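Long-range contact in cadherin-related family member 2 (Mus musculus, PDB 5CYX), which probably mediates calcium-dependent adhesion between neighbouring microvilli by binding CDHR5; this chain holds the first three extracellular cadherin repeats: residues A[255-269]-A[292-306]. Residues are numbered along the deposited sequence; the frame is centred on the assembly and turned at random.
With CA (calcium ion), chain F.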
ATOM      1  N   ASP A 255     -12.528 -33.232  -3.547  1.00 61.10           N
ATOM      2  CA  ASP A 255     -13.658 -33.324  -4.464  1.00 60.22           C
ATOM      3  C   ASP A 255     -13.684 -34.759  -4.969  1.00 58.82           C
ATOM      4  O   ASP A 255     -12.635 -35.355  -5.163  1.00 57.63           O
ATOM      5  CB  ASP A 255     -13.411 -32.366  -5.661  1.00 61.95           C
ATOM      6  CG  ASP A 255     -14.675 -32.074  -6.490  1.00 63.81           C
ATOM      7  OD1 ASP A 255     -15.758 -32.608  -6.207  1.00 62.97           O
ATOM      8  OD2 ASP A 255     -14.567 -31.301  -7.461  1.00 66.00           O
ATOM      9  N   ILE A 256     -14.871 -35.293  -5.216  1.00 55.96           N
ATOM     10  CA  ILE A 256     -15.018 -36.607  -5.810  1.00 56.35           C
ATOM     11  C   ILE A 256     -14.443 -36.639  -7.248  1.00 56.11           C
ATOM     12  O   ILE A 256     -14.513 -35.642  -7.977  1.00 55.86           O
ATOM     13  CB  ILE A 256     -16.514 -37.021  -5.871  1.00 57.19           C
ATOM     14  CG1 ILE A 256     -17.102 -37.123  -4.443  1.00 57.99           C
ATOM     15  CG2 ILE A 256     -16.662 -38.374  -6.558  1.00 56.92           C
ATOM     16  CD1 ILE A 256     -18.595 -37.414  -4.407  1.00 59.32           C
ATOM     17  N   VAL A 257     -13.911 -37.791  -7.654  1.00 55.97           N
ATOM     18  CA  VAL A 257     -13.389 -37.954  -9.004  1.00 57.27           C
ATOM     19  C   VAL A 257     -14.154 -39.019  -9.780  1.00 57.02           C
ATOM     20  O   VAL A 257     -14.481 -40.052  -9.219  1.00 57.06           O
ATOM     21  CB  VAL A 257     -11.882 -38.319  -8.964  1.00 57.04           C
ATOM     22  CG1 VAL A 257     -11.403 -38.689 -10.340  1.00 57.37           C
ATOM     23  CG2 VAL A 257     -11.095 -37.163  -8.410  1.00 58.00           C
ATOM     24  N   THR A 258     -14.412 -38.763 -11.065  1.00 58.33           N
ATOM     25  CA  THR A 258     -14.921 -39.783 -11.972  1.00 59.82           C
ATOM     26  C   THR A 258     -13.908 -40.063 -13.058  1.00 60.10           C
ATOM     27  O   THR A 258     -12.917 -39.360 -13.185  1.00 62.46           O
ATOM     28  CB  THR A 258     -16.262 -39.404 -12.597  1.00 61.65           C
ATOM     29  OG1 THR A 258     -16.106 -38.226 -13.378  1.00 65.06           O
ATOM     30  CG2 THR A 258     -17.262 -39.136 -11.540  1.00 63.08           C
ATOM     31  N   TYR A 259     -14.149 -41.118 -13.824  1.00 59.21           N
ATOM     32  CA  TYR A 259     -13.156 -41.649 -14.758  1.00 59.23           C
ATOM     33  C   TYR A 259     -13.858 -41.933 -16.063  1.00 60.40           C
ATOM     34  O   TYR A 259     -15.031 -42.192 -16.084  1.00 57.40           O
ATOM     35  CB  TYR A 259     -12.550 -42.961 -14.211  1.00 58.26           C
ATOM     36  CG  TYR A 259     -11.983 -42.814 -12.807  1.00 57.95           C
ATOM     37  CD1 TYR A 259     -12.774 -42.990 -11.656  1.00 57.89           C
ATOM     38  CD2 TYR A 259     -10.674 -42.487 -12.630  1.00 58.08           C
ATOM     39  CE1 TYR A 259     -12.232 -42.824 -10.375  1.00 57.52           C
ATOM     40  CE2 TYR A 259     -10.139 -42.323 -11.378  1.00 58.25           C
ATOM     41  CZ  TYR A 259     -10.884 -42.501 -10.260  1.00 56.62           C
ATOM     42  OH  TYR A 259     -10.236 -42.294  -9.062  1.00 55.51           O
ATOM     43  N   SER A 260     -13.131 -41.861 -17.161  1.00 63.15           N
ATOM     44  CA  SER A 260     -13.605 -42.343 -18.465  1.00 64.72           C
ATOM     45  C   SER A 260     -12.374 -42.832 -19.235  1.00 66.37           C
ATOM     46  O   SER A 260     -11.275 -42.419 -18.949  1.00 65.67           O
ATOM     47  CB  SER A 260     -14.318 -41.228 -19.235  1.00 65.59           C
ATOM     48  OG  SER A 260     -13.480 -40.076 -19.323  1.00 67.42           O
ATOM     49  N   VAL A 261     -12.597 -43.770 -20.142  1.00 69.73           N
ATOM     50  CA  VAL A 261     -11.604 -44.253 -21.054  1.00 73.19           C
ATOM     51  C   VAL A 261     -11.634 -43.266 -22.207  1.00 76.98           C
ATOM     52  O   VAL A 261     -12.639 -43.157 -22.925  1.00 75.24           O
ATOM     53  CB  VAL A 261     -11.911 -45.669 -21.551  1.00 72.13           C
ATOM     54  CG1 VAL A 261     -10.872 -46.102 -22.583  1.00 73.00           C
ATOM     55  CG2 VAL A 261     -11.905 -46.620 -20.373  1.00 71.73           C
ATOM     56  N   SER A 262     -10.535 -42.531 -22.336  1.00 81.34           N
ATOM     57  CA  SER A 262     -10.399 -41.457 -23.317  1.00 84.55           C
ATOM     58  C   SER A 262      -9.787 -41.953 -24.631  1.00 86.22           C
ATOM     59  O   SER A 262      -9.874 -41.262 -25.650  1.00 87.51           O
ATOM     60  CB  SER A 262      -9.558 -40.312 -22.723  1.00 85.41           C
ATOM     61  OG  SER A 262      -8.567 -40.798 -21.824  1.00 85.03           O
ATOM     62  N   ASN A 263      -9.157 -43.133 -24.597  1.00 86.46           N
ATOM     63  CA  ASN A 263      -8.472 -43.687 -25.752  1.00 87.42           C
ATOM     64  C   ASN A 263      -7.997 -45.107 -25.517  1.00 87.16           C
ATOM     65  O   ASN A 263      -7.716 -45.482 -24.378  1.00 85.81           O
ATOM     66  CB  ASN A 263      -7.240 -42.841 -26.084  1.00 91.61           C
ATOM     67  CG  ASN A 263      -7.090 -42.618 -27.555  1.00 94.45           C
ATOM     68  OD1 ASN A 263      -7.167 -43.561 -28.342  1.00 97.70           O
ATOM     69  ND2 ASN A 263      -6.912 -41.369 -27.947  1.00 96.86           N
ATOM     70  N   SER A 264      -7.860 -45.883 -26.598  1.00 87.64           N
ATOM     71  CA  SER A 264      -7.181 -47.175 -26.522  1.00 87.66           C
ATOM     72  C   SER A 264      -6.723 -47.780 -27.863  1.00 90.93           C
ATOM     73  O   SER A 264      -7.110 -47.345 -28.947  1.00 93.40           O
ATOM     74  CB  SER A 264      -8.085 -48.203 -25.836  1.00 84.34           C
ATOM     75  OG  SER A 264      -8.983 -48.791 -26.738  1.00 80.57           O
ATOM     76  N   THR A 265      -5.899 -48.809 -27.742  1.00 92.48           N
ATOM     77  CA  THR A 265      -5.726 -49.801 -28.797  1.00 95.89           C
ATOM     78  C   THR A 265      -6.854 -50.809 -28.503  1.00 97.87           C
ATOM     79  O   THR A 265      -6.981 -51.266 -27.374  1.00 99.71           O
ATOM     80  CB  THR A 265      -4.332 -50.452 -28.721  1.00 95.30           C
ATOM     81  OG1 THR A 265      -4.232 -51.270 -27.549  1.00 91.84           O
ATOM     82  CG2 THR A 265      -3.234 -49.374 -28.665  1.00 96.96           C
ATOM     83  N   ARG A 266      -7.693 -51.104 -29.502  1.00 99.88           N
ATOM     84  CA  ARG A 266      -8.977 -51.856 -29.338  1.00 93.34           C
ATOM     85  C   ARG A 266     -10.097 -51.066 -28.649  1.00 88.81           C
ATOM     86  O   ARG A 266     -10.561 -51.440 -27.557  1.00 85.19           O
ATOM     87  CB  ARG A 266      -8.788 -53.232 -28.657  1.00 94.38           C
ATOM     88  CG  ARG A 266      -7.625 -54.064 -29.176  1.00 96.60           C
ATOM     89  CD  ARG A 266      -7.781 -54.426 -30.640  1.00 97.60           C
ATOM     90  NE  ARG A 266      -6.489 -54.709 -31.259  1.00100.82           N
ATOM     91  CZ  ARG A 266      -6.321 -55.379 -32.398  1.00104.06           C
ATOM     92  NH1 ARG A 266      -5.089 -55.578 -32.856  1.00108.26           N
ATOM     93  NH2 ARG A 266      -7.364 -55.866 -33.079  1.00104.37           N
ATOM     94  N   PRO A 267     -10.565 -49.980 -29.304  1.00 85.38           N
ATOM     95  CA  PRO A 267     -11.756 -49.288 -28.827  1.00 80.15           C
ATOM     96  C   PRO A 267     -12.904 -50.265 -28.568  1.00 77.68           C
ATOM     97  O   PRO A 267     -13.087 -51.219 -29.328  1.00 77.53           O
ATOM     98  CB  PRO A 267     -12.102 -48.349 -29.982  1.00 82.14           C
ATOM     99  CG  PRO A 267     -10.796 -48.076 -30.663  1.00 85.59           C
ATOM    100  CD  PRO A 267      -9.945 -49.296 -30.460  1.00 85.67           C
ATOM    101  N   GLY A 268     -13.634 -50.048 -27.473  1.00 73.74           N
ATOM    102  CA  GLY A 268     -14.746 -50.887 -27.094  1.00 71.82           C
ATOM    103  C   GLY A 268     -14.422 -52.056 -26.180  1.00 72.01           C
ATOM    104  O   GLY A 268     -15.313 -52.538 -25.484  1.00 66.98           O
ATOM    105  N   TRP A 269     -13.184 -52.566 -26.172  1.00 71.95           N
ATOM    106  CA  TRP A 269     -12.939 -53.798 -25.409  1.00 72.42           C
ATOM    107  C   TRP A 269     -13.069 -53.582 -23.909  1.00 71.72           C
ATOM    108  O   TRP A 269     -13.570 -54.467 -23.208  1.00 68.54           O
ATOM    109  CB  TRP A 269     -11.596 -54.412 -25.738  1.00 76.55           C
ATOM    110  CG  TRP A 269     -11.561 -55.140 -27.034  1.00 78.26           C
ATOM    111  CD1 TRP A 269     -12.421 -55.002 -28.096  1.00 78.30           C
ATOM    112  CD2 TRP A 269     -10.584 -56.098 -27.424  1.00 79.22           C
ATOM    113  NE1 TRP A 269     -12.044 -55.846 -29.109  1.00 80.13           N
ATOM    114  CE2 TRP A 269     -10.915 -56.523 -28.727  1.00 80.59           C
ATOM    115  CE3 TRP A 269      -9.464 -56.657 -26.788  1.00 81.33           C
ATOM    116  CZ2 TRP A 269     -10.161 -57.488 -29.421  1.00 83.17           C
ATOM    117  CZ3 TRP A 269      -8.700 -57.620 -27.484  1.00 83.44           C
ATOM    118  CH2 TRP A 269      -9.060 -58.022 -28.786  1.00 83.56           C
ATOM    119  N   GLU A 292       0.855 -57.404 -31.060  1.00130.71           N
ATOM    120  CA  GLU A 292       1.076 -56.409 -29.984  1.00130.79           C
ATOM    121  C   GLU A 292       1.215 -57.018 -28.581  1.00129.99           C
ATOM    122  O   GLU A 292       0.546 -56.585 -27.635  1.00126.70           O
ATOM    123  CB  GLU A 292      -0.063 -55.377 -29.950  1.00128.77           C
ATOM    124  CG  GLU A 292      -0.445 -54.789 -31.293  1.00130.24           C
ATOM    125  CD  GLU A 292      -1.700 -55.423 -31.854  1.00128.95           C
ATOM    126  OE1 GLU A 292      -1.687 -56.638 -32.166  1.00132.10           O
ATOM    127  OE2 GLU A 292      -2.706 -54.698 -31.977  1.00125.81           O
ATOM    128  N   ASN A 293       2.078 -58.025 -28.455  1.00133.30           N
ATOM    129  CA  ASN A 293       2.498 -58.569 -27.155  1.00132.54           C
ATOM    130  C   ASN A 293       1.358 -59.100 -26.257  1.00128.74           C
ATOM    131  O   ASN A 293       1.479 -59.112 -25.029  1.00127.18           O
ATOM    132  CB  ASN A 293       3.322 -57.499 -26.418  1.00132.80           C
ATOM    133  CG  ASN A 293       4.469 -58.081 -25.622  1.00135.06           C
ATOM    134  OD1 ASN A 293       4.600 -57.824 -24.430  1.00135.54           O
ATOM    135  ND2 ASN A 293       5.318 -58.851 -26.285  1.00136.83           N
ATOM    136  N   GLU A 294       0.271 -59.556 -26.888  1.00126.61           N
ATOM    137  CA  GLU A 294      -0.955 -60.001 -26.202  1.00123.18           C
ATOM    138  C   GLU A 294      -1.498 -58.967 -25.200  1.00116.09           C
ATOM    139  O   GLU A 294      -2.015 -59.319 -24.135  1.00110.79           O
ATOM    140  CB  GLU A 294      -0.737 -61.368 -25.536  1.00128.81           C
ATOM    141  CG  GLU A 294      -0.192 -62.441 -26.483  1.00136.63           C
ATOM    142  CD  GLU A 294      -0.959 -63.758 -26.415  1.00140.47           C
ATOM    143  OE1 GLU A 294      -1.266 -64.235 -25.297  1.00141.61           O
ATOM    144  OE2 GLU A 294      -1.262 -64.320 -27.494  1.00145.47           O
ATOM    145  N   GLU A 295      -1.391 -57.691 -25.576  1.00111.76           N
ATOM    146  CA  GLU A 295      -1.609 -56.570 -24.664  1.00106.33           C
ATOM    147  C   GLU A 295      -2.437 -55.444 -25.270  1.00101.26           C
ATOM    148  O   GLU A 295      -2.231 -55.057 -26.431  1.00 98.81           O
ATOM    149  CB  GLU A 295      -0.275 -55.980 -24.226  1.00108.27           C
ATOM    150  CG  GLU A 295       0.289 -56.599 -22.960  1.00109.70           C
ATOM    151  CD  GLU A 295       1.631 -55.999 -22.570  1.00112.21           C
ATOM    152  OE1 GLU A 295       2.015 -54.961 -23.146  1.00111.79           O
ATOM    153  OE2 GLU A 295       2.305 -56.565 -21.682  1.00114.31           O
ATOM    154  N   VAL A 296      -3.342 -54.906 -24.448  1.00 94.35           N
ATOM    155  CA  VAL A 296      -4.074 -53.700 -24.765  1.00 89.56           C
ATOM    156  C   VAL A 296      -3.580 -52.555 -23.887  1.00 89.38           C
ATOM    157  O   VAL A 296      -3.430 -52.717 -22.674  1.00 90.11           O
ATOM    158  CB  VAL A 296      -5.569 -53.899 -24.511  1.00 88.15           C
ATOM    159  CG1 VAL A 296      -6.356 -52.777 -25.148  1.00 86.10           C
ATOM    160  CG2 VAL A 296      -6.033 -55.237 -25.078  1.00 87.42           C
ATOM    161  N   GLN A 297      -3.337 -51.400 -24.509  1.00 87.70           N
ATOM    162  CA  GLN A 297      -3.040 -50.164 -23.790  1.00 87.05           C
ATOM    163  C   GLN A 297      -4.283 -49.263 -23.799  1.00 83.49           C
ATOM    164  O   GLN A 297      -4.939 -49.106 -24.834  1.00 80.12           O
ATOM    165  CB  GLN A 297      -1.829 -49.447 -24.401  1.00 92.27           C
ATOM    166  CG  GLN A 297      -0.491 -50.165 -24.158  1.00 94.38           C
ATOM    167  CD  GLN A 297       0.701 -49.235 -24.226  1.00100.77           C
ATOM    168  OE1 GLN A 297       1.746 -49.557 -24.819  1.00104.37           O
ATOM    169  NE2 GLN A 297       0.565 -48.069 -23.611  1.00102.80           N
ATOM    170  N   ILE A 298      -4.586 -48.676 -22.641  1.00 81.54           N
ATOM    171  CA  ILE A 298      -5.850 -47.929 -22.397  1.00 80.18           C
ATOM    172  C   ILE A 298      -5.550 -46.615 -21.693  1.00 78.76           C
ATOM    173  O   ILE A 298      -4.851 -46.625 -20.679  1.00 81.47           O
ATOM    174  CB  ILE A 298      -6.835 -48.810 -21.580  1.00 77.89           C
ATOM    175  CG1 ILE A 298      -8.012 -49.197 -22.444  1.00 78.08           C
ATOM    176  CG2 ILE A 298      -7.399 -48.161 -20.328  1.00 79.53           C
ATOM    177  CD1 ILE A 298      -7.712 -50.355 -23.345  1.00 78.13           C
ATOM    178  N   GLN A 299      -6.041 -45.498 -22.243  1.00 75.61           N
ATOM    179  CA  GLN A 299      -5.930 -44.199 -21.591  1.00 74.10           C
ATOM    180  C   GLN A 299      -7.166 -43.915 -20.704  1.00 70.93           C
ATOM    181  O   GLN A 299      -8.287 -43.866 -21.198  1.00 69.03           O
ATOM    182  CB  GLN A 299      -5.790 -43.083 -22.613  1.00 75.29           C
ATOM    183  CG  GLN A 299      -5.308 -41.771 -21.998  1.00 76.32           C
ATOM    184  CD  GLN A 299      -5.292 -40.646 -23.004  1.00 77.53           C
ATOM    185  OE1 GLN A 299      -6.269 -40.442 -23.720  1.00 77.20           O
ATOM    186  NE2 GLN A 299      -4.183 -39.915 -23.075  1.00 79.72           N
ATOM    187  N   VAL A 300      -6.912 -43.703 -19.412  1.00 69.34           N
ATOM    188  CA  VAL A 300      -7.900 -43.338 -18.432  1.00 67.62           C
ATOM    189  C   VAL A 300      -7.735 -41.863 -18.050  1.00 67.00           C
ATOM    190  O   VAL A 300      -6.626 -41.384 -17.729  1.00 63.14           O
ATOM    191  CB  VAL A 300      -7.807 -44.243 -17.187  1.00 67.67           C
ATOM    192  CG1 VAL A 300      -8.718 -43.745 -16.074  1.00 64.94           C
ATOM    193  CG2 VAL A 300      -8.182 -45.668 -17.556  1.00 67.78           C
ATOM    194  N   THR A 301      -8.869 -41.169 -18.071  1.00 63.96           N
ATOM    195  CA  THR A 301      -8.953 -39.762 -17.730  1.00 64.95           C
ATOM    196  C   THR A 301      -9.789 -39.674 -16.465  1.00 63.78           C
ATOM    197  O   THR A 301     -10.845 -40.280 -16.401  1.00 60.55           O
ATOM    198  CB  THR A 301      -9.623 -38.966 -18.866  1.00 66.06           C
ATOM    199  OG1 THR A 301      -8.781 -39.019 -20.019  1.00 68.88           O
ATOM    200  CG2 THR A 301      -9.853 -37.521 -18.488  1.00 66.49           C
ATOM    201  N   ALA A 302      -9.265 -38.970 -15.464  1.00 64.16           N
ATOM    202  CA  ALA A 302      -9.939 -38.700 -14.210  1.00 62.16           C
ATOM    203  C   ALA A 302     -10.326 -37.241 -14.227  1.00 61.63           C
ATOM    204  O   ALA A 302      -9.520 -36.401 -14.554  1.00 61.77           O
ATOM    205  CB  ALA A 302      -9.006 -38.983 -13.041  1.00 62.87           C
ATOM    206  N   THR A 303     -11.557 -36.948 -13.840  1.00 60.34           N
ATOM    207  CA  THR A 303     -12.113 -35.600 -13.871  1.00 60.71           C
ATOM    208  C   THR A 303     -12.821 -35.355 -12.534  1.00 60.06           C
ATOM    209  O   THR A 303     -13.641 -36.173 -12.096  1.00 59.36           O
ATOM    210  CB  THR A 303     -13.142 -35.460 -15.015  1.00 61.00           C
ATOM    211  OG1 THR A 303     -12.576 -35.924 -16.245  1.00 63.44           O
ATOM    212  CG2 THR A 303     -13.583 -34.043 -15.187  1.00 62.08           C
ATOM    213  N   GLU A 304     -12.501 -34.235 -11.893  1.00 60.51           N
ATOM    214  CA  GLU A 304     -13.178 -33.819 -10.684  1.00 60.17           C
ATOM    215  C   GLU A 304     -14.621 -33.509 -11.020  1.00 61.36           C
ATOM    216  O   GLU A 304     -14.947 -33.171 -12.148  1.00 61.13           O
ATOM    217  CB  GLU A 304     -12.479 -32.631 -10.034  1.00 59.69           C
ATOM    218  CG  GLU A 304     -11.111 -33.023  -9.489  1.00 60.24           C
ATOM    219  CD  GLU A 304     -10.302 -31.885  -8.896  1.00 59.88           C
ATOM    220  OE1 GLU A 304     -10.845 -30.831  -8.560  1.00 62.21           O
ATOM    221  OE2 GLU A 304      -9.100 -32.064  -8.677  1.00 60.07           O
ATOM    222  N   LYS A 305     -15.495 -33.641 -10.045  1.00 63.35           N
ATOM    223  CA  LYS A 305     -16.913 -33.466 -10.312  1.00 64.11           C
ATOM    224  C   LYS A 305     -17.283 -32.011 -10.463  1.00 63.59           C
ATOM    225  O   LYS A 305     -18.144 -31.685 -11.250  1.00 63.70           O
ATOM    226  CB  LYS A 305     -17.755 -34.147  -9.242  1.00 68.76           C
ATOM    227  CG  LYS A 305     -17.779 -35.665  -9.423  1.00 71.74           C
ATOM    228  CD  LYS A 305     -18.917 -36.358  -8.668  1.00 74.71           C
ATOM    229  CE  LYS A 305     -20.263 -36.189  -9.343  1.00 76.06           C
ATOM    230  NZ  LYS A 305     -21.338 -36.797  -8.502  1.00 79.27           N
ATOM    231  N   ASN A 306     -16.622 -31.138  -9.719  1.00 62.21           N
ATOM    232  CA  ASN A 306     -16.852 -29.711  -9.814  1.00 62.34           C
ATOM    233  C   ASN A 306     -15.779 -29.034 -10.652  1.00 63.10           C
ATOM    234  O   ASN A 306     -14.638 -29.510 -10.737  1.00 60.95           O
ATOM    235  CB  ASN A 306     -16.901 -29.098  -8.417  1.00 62.34           C
ATOM    236  CG  ASN A 306     -18.030 -29.688  -7.587  1.00 63.56           C
ATOM    237  OD1 ASN A 306     -17.841 -30.635  -6.822  1.00 63.24           O
ATOM    238  ND2 ASN A 306     -19.225 -29.194  -7.813  1.00 64.24           N
TER
HETATM  239 CA    CA F1005      -8.890 -29.888  -7.540  1.00 55.54          CA
HETATM  240  O   HOH W   1     -13.289 -29.142  -7.084  1.00 48.87           O
HETATM  241  O   HOH W   2     -13.046 -38.510 -16.831  1.00 58.65           O
HETATM  242  O   HOH W   3      -9.549 -28.063  -9.187  1.00 42.90           O
HETATM  243  O   HOH W   4     -10.783 -29.368  -5.997  1.00 41.62           O
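Strands 257-264 and 295-304 pair antiparallel in the third cadherin repeat, from Val-257 opposite Glu-304 to Ser-264 opposite Ile-298. Thr-258 and Thr-303 exchange two backbone hydrogen bonds, as do Ser-260 and Thr-301. A classic beta bulge breaks the register where Ser-262 and Asn-263 both face Gln-299. Ser-262 OG lies 2.5 Å from Thr-301 OG1, a hydrogen bond of undecided direction. On the face opposite Thr-258 and Thr-301, Val-257 CG1 meets Ala-302 CB at 3.6 Å and sits over one face of the Tyr-259 ring, toward its rim. The Tyr-259 hydroxyl bonds Ala-246 N. These two strands belong to one sheet of the Greek-key cadherin sandwich; 257-264 is an edge strand within this chain. At one end Glu-304 grips a calcium ion with OE1 and OE2; Leu-218 O, the carboxylates of Asp-248 and Asp-250, and two waters complete the site. Nearby, Asp-255 CG stands anti to the backbone N (chi1 -164°), which carries OD2 across to Asn-306 N at 3.1 Å, accepted through the syn lone pair. An alanine here would probably leave the backbone N of Asn-306 without this acceptor. At the far end Arg-266 NH1 salt-bridges Glu-292 OE2 at 2.7 Å; OE2 lies in the guanidinium plane, the carboxylate turned 48° from it.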